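Local coordinates for regulatory protein AsnC (Escherichia coli, PDB 2CG4) that binds DNA to activate transcription of asnA and regulate its own gene, represses gidA expression post-transcriptionally, and holds asparagine as a bound effector, at residues T23-L28 against T38-V43; L86-S91 against I130-S135; V111-R114 against A118-H121; K80-A85 against A98-G103. The protein carries 1 engineered substitution. One frame throughout, in Å; residues are numbered along the deposited sequence.

Interaction 1 of 4, residues T23-L28 against T38-V43; sequences TAYAEL and TIHVRV
Tyr25 lays its ring across the side chains of Ile39 and Val43, joining the two helices of the predicted helix-turn-helix DNA-binding motif, 25-32 and 36-49. The side chain leaves the backbone toward helix 36-49, and with CG anti to its carbonyl carbon (chi1 -70°) its ring meets two successive turns. Near the root, Tyr25 CG lies 3.6 Å from Ile39 CG2, the methyl branch. At the far end, Tyr25 OH reaches Val43 CG1 at 3.5 Å, one helical turn further on. His40 comes up to the rim of the tyrosine, its ND1 near the plane of that ring and 3.9 Å from Tyr25 CE1; the two rings are perpendicular, their centroids 5.9 Å apart.

No hydrogen bond joins the two segments, which rely mainly on apolar contact. Toward the interior Leu28 and Val43 also touch helix 8-19, through Ala16 and Ile13 respectively, so the motif packs as part of a three-helix unit. Salt bridges from Arg42 tie helix 36-49 to Asp7 and Asp10, at the start of helix 8-19. Ile39 CD1 reaches the backbone of helix 25-32, 3.3 Å from Tyr25 O, and lies 3.5 Å from Leu28 CB.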
loop_
_atom_site.group_PDB
_atom_site.type_symbol
_atom_site.label_atom_id
_atom_site.label_comp_id
_atom_site.label_asym_id
_atom_site.label_seq_id
_atom_site.Cartn_x
_atom_site.Cartn_y
_atom_site.Cartn_z
ATOM N N THR A 23 -26.203 42.369 3.010
ATOM C CA THR A 23 -25.534 43.658 3.132
ATOM C C THR A 23 -25.890 44.555 1.943
ATOM O O THR A 23 -25.614 44.210 0.798
ATOM C CB THR A 23 -24.001 43.496 3.255
ATOM O OG1 THR A 23 -23.598 42.259 2.654
ATOM C CG2 THR A 23 -23.578 43.482 4.719
ATOM N N ALA A 24 -26.518 45.696 2.224
ATOM C CA ALA A 24 -27.203 46.493 1.201
ATOM C C ALA A 24 -26.235 47.189 0.242
ATOM O O ALA A 24 -25.216 47.747 0.665
ATOM C CB ALA A 24 -28.127 47.514 1.853
ATOM N N TYR A 25 -26.573 47.160 -1.048
ATOM C CA TYR A 25 -25.730 47.739 -2.099
ATOM C C TYR A 25 -25.374 49.192 -1.811
ATOM O O TYR A 25 -24.317 49.673 -2.224
ATOM C CB TYR A 25 -26.418 47.648 -3.465
ATOM C CG TYR A 25 -26.522 46.247 -4.031
ATOM C CD1 TYR A 25 -27.320 45.987 -5.140
ATOM C CD2 TYR A 25 -25.829 45.185 -3.458
ATOM C CE1 TYR A 25 -27.425 44.706 -5.666
ATOM C CE2 TYR A 25 -25.930 43.902 -3.976
ATOM C CZ TYR A 25 -26.730 43.670 -5.081
ATOM O OH TYR A 25 -26.840 42.399 -5.600
ATOM N N ALA A 26 -26.268 49.880 -1.103
ATOM C CA ALA A 26 -26.105 51.298 -0.805
ATOM C C ALA A 26 -25.113 51.527 0.330
ATOM O O ALA A 26 -24.622 52.642 0.516
ATOM C CB ALA A 26 -27.453 51.926 -0.473
ATOM N N GLU A 27 -24.821 50.467 1.084
ATOM C CA GLU A 27 -23.784 50.512 2.120
ATOM C C GLU A 27 -22.390 50.260 1.535
ATOM O O GLU A 27 -21.391 50.793 2.026
ATOM C CB GLU A 27 -24.080 49.491 3.224
ATOM C CG GLU A 27 -23.234 49.664 4.482
ATOM C CD GLU A 27 -22.573 48.369 4.923
ATOM O OE1 GLU A 27 -21.550 47.981 4.313
ATOM O OE2 GLU A 27 -23.074 47.737 5.883
ATOM N N LEU A 28 -22.333 49.444 0.490
ATOM C CA LEU A 28 -21.071 49.143 -0.180
ATOM C C LEU A 28 -20.625 50.309 -1.068
ATOM O O LEU A 28 -19.427 50.582 -1.208
ATOM C CB LEU A 28 -21.193 47.846 -0.989
ATOM C CG LEU A 28 -21.604 46.596 -0.199
ATOM C CD1 LEU A 28 -22.082 45.480 -1.121
ATOM C CD2 LEU A 28 -20.463 46.118 0.692
ATOM N N THR A 38 -23.316 50.989 -9.864
ATOM C CA THR A 38 -22.196 50.203 -10.385
ATOM C C THR A 38 -22.085 48.885 -9.627
ATOM O O THR A 38 -21.934 47.823 -10.230
ATOM C CB THR A 38 -20.852 50.965 -10.323
ATOM O OG1 THR A 38 -20.739 51.663 -9.078
ATOM C CG2 THR A 38 -20.747 51.966 -11.465
ATOM N N ILE A 39 -22.177 48.968 -8.303
ATOM C CA ILE A 39 -22.323 47.799 -7.442
ATOM C C ILE A 39 -23.403 46.833 -7.927
ATOM O O ILE A 39 -23.182 45.626 -8.000
ATOM C CB ILE A 39 -22.620 48.223 -5.998
ATOM C CG1 ILE A 39 -21.327 48.675 -5.319
ATOM C CG2 ILE A 39 -23.269 47.086 -5.230
ATOM C CD1 ILE A 39 -21.553 49.486 -4.092
ATOM N N HIS A 40 -24.571 47.356 -8.263
ATOM C CA HIS A 40 -25.605 46.510 -8.839
ATOM C C HIS A 40 -25.095 45.810 -10.105
ATOM O O HIS A 40 -25.404 44.643 -10.356
ATOM C CB HIS A 40 -26.863 47.329 -9.136
ATOM C CG HIS A 40 -28.019 46.507 -9.609
ATOM N ND1 HIS A 40 -29.105 46.223 -8.810
ATOM C CD2 HIS A 40 -28.257 45.903 -10.798
ATOM C CE1 HIS A 40 -29.964 45.481 -9.488
ATOM N NE2 HIS A 40 -29.473 45.272 -10.697
ATOM N N VAL A 41 -24.307 46.534 -10.897
ATOM C CA VAL A 41 -23.940 46.085 -12.238
ATOM C C VAL A 41 -22.733 45.145 -12.185
ATOM O O VAL A 41 -22.703 44.128 -12.868
ATOM C CB VAL A 41 -23.694 47.292 -13.194
ATOM C CG1 VAL A 41 -22.693 46.943 -14.287
ATOM C CG2 VAL A 41 -25.008 47.755 -13.809
ATOM N N ARG A 42 -21.753 45.488 -11.358
ATOM C CA ARG A 42 -20.651 44.591 -11.035
ATOM C C ARG A 42 -21.146 43.202 -10.637
ATOM O O ARG A 42 -20.729 42.200 -11.219
ATOM C CB ARG A 42 -19.796 45.182 -9.909
ATOM C CG ARG A 42 -19.181 46.531 -10.244
ATOM C CD ARG A 42 -18.585 46.529 -11.643
ATOM N NE ARG A 42 -17.488 47.484 -11.771
ATOM C CZ ARG A 42 -16.209 47.193 -11.562
ATOM N NH1 ARG A 42 -15.856 45.966 -11.201
ATOM N NH2 ARG A 42 -15.281 48.132 -11.701
ATOM N N VAL A 43 -22.027 43.153 -9.640
ATOM C CA VAL A 43 -22.649 41.908 -9.188
ATOM C C VAL A 43 -23.313 41.153 -10.344
ATOM O O VAL A 43 -23.234 39.921 -10.426
ATOM C CB VAL A 43 -23.683 42.177 -8.055
ATOM C CG1 VAL A 43 -24.643 41.005 -7.890
ATOM C CG2 VAL A 43 -22.971 42.487 -6.742
#

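Interaction 2 of 4, residues L86-S91 against I130-S135; sequences LAKLES and IDEIQS
Lys88 packs over Ile130 with the base of its side chain and reaches Glu132 with the tip. Its CB sits 3.6 Å from Ile130 CD1 and nearly as close to Ile130 CG1. From there the chain bends at chi2 (-111°) and chi4 (97°), bringing CE 4.0 Å from Glu132 OE1 and NZ into bonding distance. Lys88 NZ forms a salt bridge of 3.0 Å to Glu132 OE2, met on the syn side and 18° out of the carboxylate plane; a second, weak bond runs from Lys88 NZ to Glu132 OE1 at 3.2 Å. A water also accepts from Lys88 NZ at 2.9 Å and takes a weak hydrogen bond from Asp131 N, bridging the two segments.

Beneath this polar layer, Leu89 CD2 touches Ile130 CD1 at 3.7 Å, the side chains crossing at about a right angle, and Leu89 goes on to Ile107 and Ile109 of the sheet. The contact fastens helix 82-90 of the Lrp/AsnC ligand-binding domain to the type I turn, Ile130 to Ile133, that leads into strand 133-147. Because Glu132 OE1 is also hydrogen-bonded to Ser84 OG, the carboxylate is held from two points on one helix, which probably favours its charged form.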
loop_
_atom_site.group_PDB
_atom_site.type_symbol
_atom_site.label_atom_id
_atom_site.label_comp_id
_atom_site.label_asym_id
_atom_site.label_seq_id
_atom_site.Cartn_x
_atom_site.Cartn_y
_atom_site.Cartn_z
ATOM N N LEU A 86 -20.373 6.958 -12.358
ATOM C CA LEU A 86 -20.758 8.317 -11.969
ATOM C C LEU A 86 -22.256 8.589 -12.135
ATOM O O LEU A 86 -22.889 9.169 -11.257
ATOM C CB LEU A 86 -19.936 9.352 -12.748
ATOM C CG LEU A 86 -20.136 10.837 -12.418
ATOM C CD1 LEU A 86 -19.494 11.245 -11.076
ATOM C CD2 LEU A 86 -19.616 11.708 -13.560
ATOM N N ALA A 87 -22.819 8.169 -13.263
ATOM C CA ALA A 87 -24.245 8.348 -13.541
ATOM C C ALA A 87 -25.154 7.657 -12.512
ATOM O O ALA A 87 -26.193 8.198 -12.132
ATOM C CB ALA A 87 -24.557 7.860 -14.929
ATOM N N LYS A 88 -24.765 6.463 -12.070
ATOM C CA LYS A 88 -25.457 5.771 -10.984
ATOM C C LYS A 88 -25.283 6.459 -9.626
ATOM O O LYS A 88 -26.216 6.488 -8.816
ATOM C CB LYS A 88 -24.977 4.325 -10.861
ATOM C CG LYS A 88 -24.733 3.608 -12.160
ATOM C CD LYS A 88 -25.742 2.514 -12.399
ATOM C CE LYS A 88 -25.503 1.855 -13.751
ATOM N NZ LYS A 88 -24.703 0.607 -13.629
ATOM N N LEU A 89 -24.088 6.980 -9.358
ATOM C CA LEU A 89 -23.816 7.584 -8.056
ATOM C C LEU A 89 -24.636 8.839 -7.899
ATOM O O LEU A 89 -25.153 9.108 -6.819
ATOM C CB LEU A 89 -22.331 7.902 -7.876
ATOM C CG LEU A 89 -21.399 6.728 -7.557
ATOM C CD1 LEU A 89 -19.966 7.130 -7.832
ATOM C CD2 LEU A 89 -21.571 6.243 -6.109
ATOM N N GLU A 90 -24.757 9.603 -8.982
ATOM C CA GLU A 90 -25.313 10.950 -8.918
ATOM C C GLU A 90 -26.801 10.929 -8.560
ATOM O O GLU A 90 -27.322 11.881 -7.992
ATOM C CB GLU A 90 -25.034 11.728 -10.221
ATOM C CG GLU A 90 -26.261 12.089 -11.046
ATOM C CD GLU A 90 -26.922 13.391 -10.621
ATOM O OE1 GLU A 90 -26.211 14.352 -10.257
ATOM O OE2 GLU A 90 -28.163 13.460 -10.658
ATOM N N SER A 91 -27.468 9.824 -8.868
ATOM C CA SER A 91 -28.856 9.615 -8.444
ATOM C C SER A 91 -29.038 9.522 -6.922
ATOM O O SER A 91 -30.168 9.506 -6.430
ATOM C CB SER A 91 -29.439 8.367 -9.113
ATOM O OG SER A 91 -29.041 8.294 -10.469
ATOM N N ILE A 130 -23.910 -0.893 -7.202
ATOM C CA ILE A 130 -23.500 -0.358 -8.498
ATOM C C ILE A 130 -22.476 -1.292 -9.137
ATOM O O ILE A 130 -21.377 -1.509 -8.606
ATOM C CB ILE A 130 -22.912 1.063 -8.392
ATOM C CG1 ILE A 130 -24.013 2.093 -8.122
ATOM C CG2 ILE A 130 -22.147 1.430 -9.662
ATOM C CD1 ILE A 130 -23.479 3.439 -7.676
ATOM N N ASP A 131 -22.848 -1.827 -10.294
ATOM C CA ASP A 131 -22.276 -3.058 -10.815
ATOM C C ASP A 131 -20.839 -2.900 -11.324
ATOM O O ASP A 131 -20.071 -3.857 -11.302
ATOM C CB ASP A 131 -23.192 -3.608 -11.920
ATOM C CG ASP A 131 -22.457 -4.476 -12.899
ATOM O OD1 ASP A 131 -22.290 -5.683 -12.603
ATOM O OD2 ASP A 131 -22.035 -3.952 -13.958
ATOM N N GLU A 132 -20.486 -1.695 -11.775
ATOM C CA GLU A 132 -19.106 -1.345 -12.168
ATOM C C GLU A 132 -18.087 -1.297 -11.015
ATOM O O GLU A 132 -16.890 -1.132 -11.248
ATOM C CB GLU A 132 -19.075 0.020 -12.874
ATOM C CG GLU A 132 -19.816 0.080 -14.209
ATOM C CD GLU A 132 -21.257 0.531 -14.058
ATOM O OE1 GLU A 132 -21.852 0.999 -15.056
ATOM O OE2 GLU A 132 -21.798 0.420 -12.939
ATOM N N ILE A 133 -18.554 -1.417 -9.780
ATOM C CA ILE A 133 -17.709 -1.138 -8.622
ATOM C C ILE A 133 -17.097 -2.435 -8.096
ATOM O O ILE A 133 -17.808 -3.408 -7.815
ATOM C CB ILE A 133 -18.503 -0.397 -7.517
ATOM C CG1 ILE A 133 -18.576 1.096 -7.835
ATOM C CG2 ILE A 133 -17.887 -0.610 -6.165
ATOM C CD1 ILE A 133 -19.677 1.841 -7.100
ATOM N N GLN A 134 -15.773 -2.459 -7.989
ATOM C CA GLN A 134 -15.087 -3.636 -7.479
ATOM C C GLN A 134 -14.882 -3.526 -5.973
ATOM O O GLN A 134 -15.165 -4.470 -5.234
ATOM C CB GLN A 134 -13.756 -3.875 -8.209
ATOM C CG GLN A 134 -12.548 -3.920 -7.297
ATOM C CD GLN A 134 -11.404 -4.741 -7.860
ATOM O OE1 GLN A 134 -11.015 -5.753 -7.265
ATOM N NE2 GLN A 134 -10.843 -4.308 -9.000
ATOM N N SER A 135 -14.407 -2.369 -5.518
ATOM C CA SER A 135 -14.279 -2.119 -4.078
ATOM C C SER A 135 -14.535 -0.663 -3.717
ATOM O O SER A 135 -14.409 0.225 -4.557
ATOM C CB SER A 135 -12.905 -2.558 -3.570
ATOM O OG SER A 135 -11.869 -1.946 -4.317
HETATM O O HOH W 1 -25.843 -1.297 -11.689
#

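Interaction 3 of 4, residues V111-R114 against A118-H121; sequences VMCR and ALQH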
loop_
_atom_site.group_PDB
_atom_site.type_symbol
_atom_site.label_atom_id
_atom_site.label_comp_id
_atom_site.label_asym_id
_atom_site.label_seq_id
_atom_site.Cartn_x
_atom_site.Cartn_y
_atom_site.Cartn_z
ATOM N N VAL A 111 -19.974 11.201 1.109
ATOM C CA VAL A 111 -21.347 10.937 1.496
ATOM C C VAL A 111 -21.623 11.378 2.923
ATOM O O VAL A 111 -20.787 11.224 3.809
ATOM C CB VAL A 111 -21.788 9.472 1.211
ATOM C CG1 VAL A 111 -20.784 8.780 0.312
ATOM C CG2 VAL A 111 -22.036 8.694 2.489
ATOM N N MET A 112 -22.802 11.965 3.110
ATOM C CA MET A 112 -23.230 12.530 4.381
ATOM C C MET A 112 -24.364 11.692 4.941
ATOM O O MET A 112 -25.414 11.562 4.307
ATOM C CB MET A 112 -23.719 13.957 4.162
ATOM C CG MET A 112 -22.624 14.934 3.788
ATOM S SD MET A 112 -21.425 15.110 5.115
ATOM C CE MET A 112 -22.406 15.930 6.363
ATOM N N CYS A 113 -24.148 11.108 6.115
ATOM C CA CYS A 113 -25.121 10.181 6.701
ATOM C C CYS A 113 -25.451 10.527 8.148
ATOM O O CYS A 113 -24.689 11.213 8.823
ATOM C CB CYS A 113 -24.611 8.744 6.607
ATOM S SG CYS A 113 -24.905 7.981 5.004
ATOM N N ARG A 114 -26.586 10.039 8.629
ATOM C CA ARG A 114 -27.010 10.305 9.998
ATOM C C ARG A 114 -26.332 9.416 11.041
ATOM O O ARG A 114 -25.980 9.887 12.131
ATOM C CB ARG A 114 -28.526 10.197 10.115
ATOM C CG ARG A 114 -29.254 11.469 9.733
ATOM C CD ARG A 114 -30.753 11.237 9.676
ATOM N NE ARG A 114 -31.373 12.041 8.627
ATOM C CZ ARG A 114 -31.579 13.351 8.722
ATOM N NH1 ARG A 114 -31.209 14.000 9.822
ATOM N NH2 ARG A 114 -32.147 14.015 7.719
ATOM N N ALA A 118 -27.172 3.843 9.103
ATOM C CA ALA A 118 -27.440 4.481 7.810
ATOM C C ALA A 118 -26.310 4.329 6.788
ATOM O O ALA A 118 -26.550 3.898 5.662
ATOM C CB ALA A 118 -27.786 5.960 8.009
ATOM N N LEU A 119 -25.086 4.692 7.168
ATOM C CA LEU A 119 -23.930 4.542 6.266
ATOM C C LEU A 119 -23.765 3.118 5.754
ATOM O O LEU A 119 -23.435 2.912 4.596
ATOM C CB LEU A 119 -22.624 4.997 6.930
ATOM C CG LEU A 119 -21.350 4.794 6.090
ATOM C CD1 LEU A 119 -21.243 5.834 4.972
ATOM C CD2 LEU A 119 -20.096 4.813 6.951
ATOM N N GLN A 120 -23.977 2.146 6.632
ATOM C CA GLN A 120 -23.882 0.743 6.281
ATOM C C GLN A 120 -24.929 0.349 5.231
ATOM O O GLN A 120 -24.630 -0.410 4.315
ATOM C CB GLN A 120 -24.028 -0.111 7.544
ATOM C CG GLN A 120 -24.214 -1.592 7.292
ATOM C CD GLN A 120 -25.666 -2.017 7.366
ATOM O OE1 GLN A 120 -26.379 -1.652 8.297
ATOM N NE2 GLN A 120 -26.115 -2.785 6.375
ATOM N N HIS A 121 -26.148 0.870 5.369
ATOM C CA HIS A 121 -27.233 0.590 4.421
ATOM C C HIS A 121 -26.949 1.183 3.039
ATOM O O HIS A 121 -27.141 0.514 2.025
ATOM C CB HIS A 121 -28.585 1.096 4.959
ATOM C CG HIS A 121 -29.715 0.965 3.978
ATOM N ND1 HIS A 121 -30.420 -0.208 3.804
ATOM C CD2 HIS A 121 -30.247 1.855 3.104
ATOM C CE1 HIS A 121 -31.336 -0.034 2.867
ATOM N NE2 HIS A 121 -31.253 1.208 2.426
#
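Cys113 turns SG anti to its carbonyl carbon (chi1 -82°), and Leu119 sends CG anti to its backbone N (chi1 176°); these settings bring the sulfur against the helix backbone and the leucine branches against Val111. Cys113 SG comes 3.8 Å from Leu119 CA and 4.2 Å from Leu119 CB, so it meets the start of the leucine side chain and not its tip. The tip goes to another partner two residues back on the strand: Leu119 CD1 touches Val111 CG2 at 3.9 Å, the side chains crossing at about a right angle. At the other end, nearer the connection, the methyl of Ala118 faces the cysteine, with Ala118 CB 4.4 Å from Cys113 CB.

Strand 107-113 and helix 116-127 are consecutive elements of the ligand-binding domain, a ferredoxin-like beta-alpha-beta-beta-alpha-beta fold, and a short connection brings the helix back over the strand it has just left. Ser115 OG bonds to the backbone N of Ala118 within that connection. Val111 and Leu119 both also touch strand 68-76, sharing Cys70, while Leu119 packs on Leu142 of a neighbouring subunit. Near the strand end, Ala118 CB lies 4.3 Å from Arg114 N, and the arginine side chain leads away to a cation-pi contact with Tyr66.

Interaction 4 of 4, residues K80-A85 against A98-G103; sequences KDYPSA and AYYTTG. With ASN (asparagine), chain C.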
loop_
_atom_site.group_PDB
_atom_site.type_symbol
_atom_site.label_atom_id
_atom_site.label_comp_id
_atom_site.label_asym_id
_atom_site.label_seq_id
_atom_site.Cartn_x
_atom_site.Cartn_y
_atom_site.Cartn_z
ATOM N N LYS A 80 -12.533 2.441 -17.855
ATOM C CA LYS A 80 -13.491 2.994 -18.820
ATOM C C LYS A 80 -14.891 3.118 -18.224
ATOM O O LYS A 80 -15.784 3.697 -18.837
ATOM C CB LYS A 80 -13.536 2.150 -20.099
ATOM C CG LYS A 80 -13.833 0.687 -19.856
ATOM C CD LYS A 80 -14.570 0.069 -21.020
ATOM C CE LYS A 80 -15.289 -1.199 -20.584
ATOM N NZ LYS A 80 -14.339 -2.263 -20.141
ATOM N N ASP A 81 -15.062 2.576 -17.021
ATOM C CA ASP A 81 -16.371 2.431 -16.388
ATOM C C ASP A 81 -16.805 3.691 -15.642
ATOM O O ASP A 81 -17.922 3.758 -15.132
ATOM C CB ASP A 81 -16.348 1.244 -15.411
ATOM C CG ASP A 81 -16.514 -0.100 -16.108
ATOM O OD1 ASP A 81 -16.977 -0.124 -17.279
ATOM O OD2 ASP A 81 -16.187 -1.133 -15.472
ATOM N N TYR A 82 -15.912 4.675 -15.567
ATOM C CA TYR A 82 -16.145 5.909 -14.813
ATOM C C TYR A 82 -17.449 6.650 -15.148
ATOM O O TYR A 82 -18.227 6.970 -14.244
ATOM C CB TYR A 82 -14.961 6.856 -14.983
ATOM C CG TYR A 82 -15.221 8.268 -14.499
ATOM C CD1 TYR A 82 -15.540 8.527 -13.164
ATOM C CD2 TYR A 82 -15.132 9.350 -15.376
ATOM C CE1 TYR A 82 -15.770 9.822 -12.715
ATOM C CE2 TYR A 82 -15.362 10.645 -14.935
ATOM C CZ TYR A 82 -15.679 10.870 -13.605
ATOM O OH TYR A 82 -15.893 12.146 -13.173
ATOM N N PRO A 83 -17.689 6.945 -16.441
ATOM C CA PRO A 83 -18.919 7.660 -16.808
ATOM C C PRO A 83 -20.220 6.998 -16.327
ATOM O O PRO A 83 -21.143 7.700 -15.907
ATOM C CB PRO A 83 -18.855 7.700 -18.333
ATOM C CG PRO A 83 -17.399 7.633 -18.643
ATOM C CD PRO A 83 -16.848 6.677 -17.624
ATOM N N SER A 84 -20.303 5.671 -16.369
ATOM C CA SER A 84 -21.550 5.009 -15.979
ATOM C C SER A 84 -21.682 4.819 -14.463
ATOM O O SER A 84 -22.745 5.055 -13.893
ATOM C CB SER A 84 -21.755 3.683 -16.735
ATOM O OG SER A 84 -20.553 2.935 -16.832
ATOM N N ALA A 85 -20.601 4.412 -13.809
ATOM C CA ALA A 85 -20.495 4.523 -12.350
ATOM C C ALA A 85 -20.951 5.887 -11.825
ATOM O O ALA A 85 -21.812 5.962 -10.950
ATOM C CB ALA A 85 -19.066 4.230 -11.896
ATOM N N ALA A 98 -18.310 14.655 -5.647
ATOM C CA ALA A 98 -17.600 13.567 -6.293
ATOM C C ALA A 98 -16.519 14.172 -7.126
ATOM O O ALA A 98 -16.696 15.258 -7.689
ATOM C CB ALA A 98 -18.547 12.736 -7.188
ATOM N N TYR A 99 -15.407 13.459 -7.230
ATOM C CA TYR A 99 -14.234 14.011 -7.848
ATOM C C TYR A 99 -13.572 12.939 -8.665
ATOM O O TYR A 99 -13.577 11.760 -8.297
ATOM C CB TYR A 99 -13.244 14.478 -6.784
ATOM C CG TYR A 99 -13.751 15.568 -5.881
ATOM C CD1 TYR A 99 -14.406 15.264 -4.693
ATOM C CD2 TYR A 99 -13.556 16.909 -6.207
ATOM C CE1 TYR A 99 -14.854 16.271 -3.855
ATOM C CE2 TYR A 99 -13.999 17.913 -5.384
ATOM C CZ TYR A 99 -14.642 17.592 -4.212
ATOM O OH TYR A 99 -15.066 18.601 -3.386
ATOM N N TYR A 100 -12.977 13.359 -9.771
ATOM C CA TYR A 100 -12.107 12.489 -10.536
ATOM C C TYR A 100 -10.701 12.928 -10.215
ATOM O O TYR A 100 -10.276 13.987 -10.664
ATOM C CB TYR A 100 -12.395 12.665 -12.027
ATOM C CG TYR A 100 -11.537 11.832 -12.926
ATOM C CD1 TYR A 100 -11.910 10.537 -13.271
ATOM C CD2 TYR A 100 -10.353 12.339 -13.449
ATOM C CE1 TYR A 100 -11.113 9.772 -14.110
ATOM C CE2 TYR A 100 -9.555 11.586 -14.274
ATOM C CZ TYR A 100 -9.933 10.308 -14.602
ATOM O OH TYR A 100 -9.127 9.559 -15.432
ATOM N N THR A 101 -9.990 12.132 -9.421
ATOM C CA THR A 101 -8.717 12.577 -8.845
ATOM C C THR A 101 -7.507 11.774 -9.330
ATOM O O THR A 101 -7.629 10.714 -9.952
ATOM C CB THR A 101 -8.717 12.566 -7.289
ATOM O OG1 THR A 101 -8.819 11.216 -6.799
ATOM C CG2 THR A 101 -9.856 13.402 -6.730
ATOM N N THR A 102 -6.044 12.050 -9.001
ATOM C CA THR A 102 -4.815 11.307 -9.154
ATOM C C THR A 102 -4.724 10.337 -7.974
ATOM O O THR A 102 -5.499 10.465 -7.031
ATOM C CB THR A 102 -3.663 12.308 -9.223
ATOM O OG1 THR A 102 -3.605 13.062 -8.013
ATOM C CG2 THR A 102 -3.763 13.221 -10.443
ATOM N N GLY A 103 -4.060 9.656 -8.100
ATOM C CA GLY A 103 -3.923 8.646 -7.039
ATOM C C GLY A 103 -4.602 7.306 -7.278
ATOM O O GLY A 103 -4.830 6.924 -8.420
HETATM N N ASN C . -6.647 7.475 -10.354
HETATM C CA ASN C . -6.458 7.818 -11.795
HETATM C C ASN C . -5.053 8.257 -12.106
HETATM O O ASN C . -4.432 9.012 -11.348
HETATM C CB ASN C . -7.438 8.892 -12.231
HETATM C CG ASN C . -8.853 8.397 -12.230
HETATM O OD1 ASN C . -9.180 7.413 -12.895
HETATM N ND2 ASN C . -9.702 9.059 -11.466
HETATM O OXT ASN C . -4.523 7.827 -13.123
#
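The amino nitrogen of the bound asparagine, ASN N, donates to Gly103 O at 2.7 Å and also makes a weak bond to Thr101 O at 3.4 Å. Thr101 O is shared, for it accepts a second hydrogen bond from the ligand's side-chain amide, ASN ND2, at 3.1 Å. Backbone carbonyls thus grip both nitrogens, while the weak bond from Gly103 N to ASN O, 3.3 Å, is bent (123° at the hydrogen).

Below the amide lies the ring of Tyr100, its CG anti to the backbone N (chi1 179°); ASN ND2 sits 3.0 Å above the ring plane, offset toward the rim. The edge of this ring in turn points into the face of Tyr82 on helix 82-90, with the planes at 52° and Tyr100 CD1 3.8 Å from Tyr82 CZ, over the centre of the Tyr82 ring. Tyr82 therefore backs, as a second-shell residue, the ring that lies against the ligand. Neighbouring subunits secure the two hydroxyls: Gln143 of one bonds to Tyr82 OH, and Gln128 of another to Tyr100 OH. Since Thr136 and Thr138 of the latter subunit also bind the asparagine, this is an effector pocket at a subunit interface, as in the Lrp/AsnC family.

Overall arrangement
Interaction 1 stands apart in the helix-turn-helix domain, its centre about 41 to 44 Å from the centres of the other three, all of which belong to the ligand-binding domain and reach one antiparallel sheet. Interactions 2 and 4 share helix 82-90, lie about 10 Å apart between centres, and touch directly where Glu132 OE1 meets Ser84 OG at 2.9 Å. Interaction 3 sits about 16 Å from interaction 2 and about 21 Å from interaction 4, centre to centre, on strand 107-113, the sheet neighbour of strand 95-101. The asparagine in interaction 4 lies about 11 Å from the side chain of Leu89 in interaction 2; another bound asparagine lies about 7 Å from that of Leu119 in interaction 3.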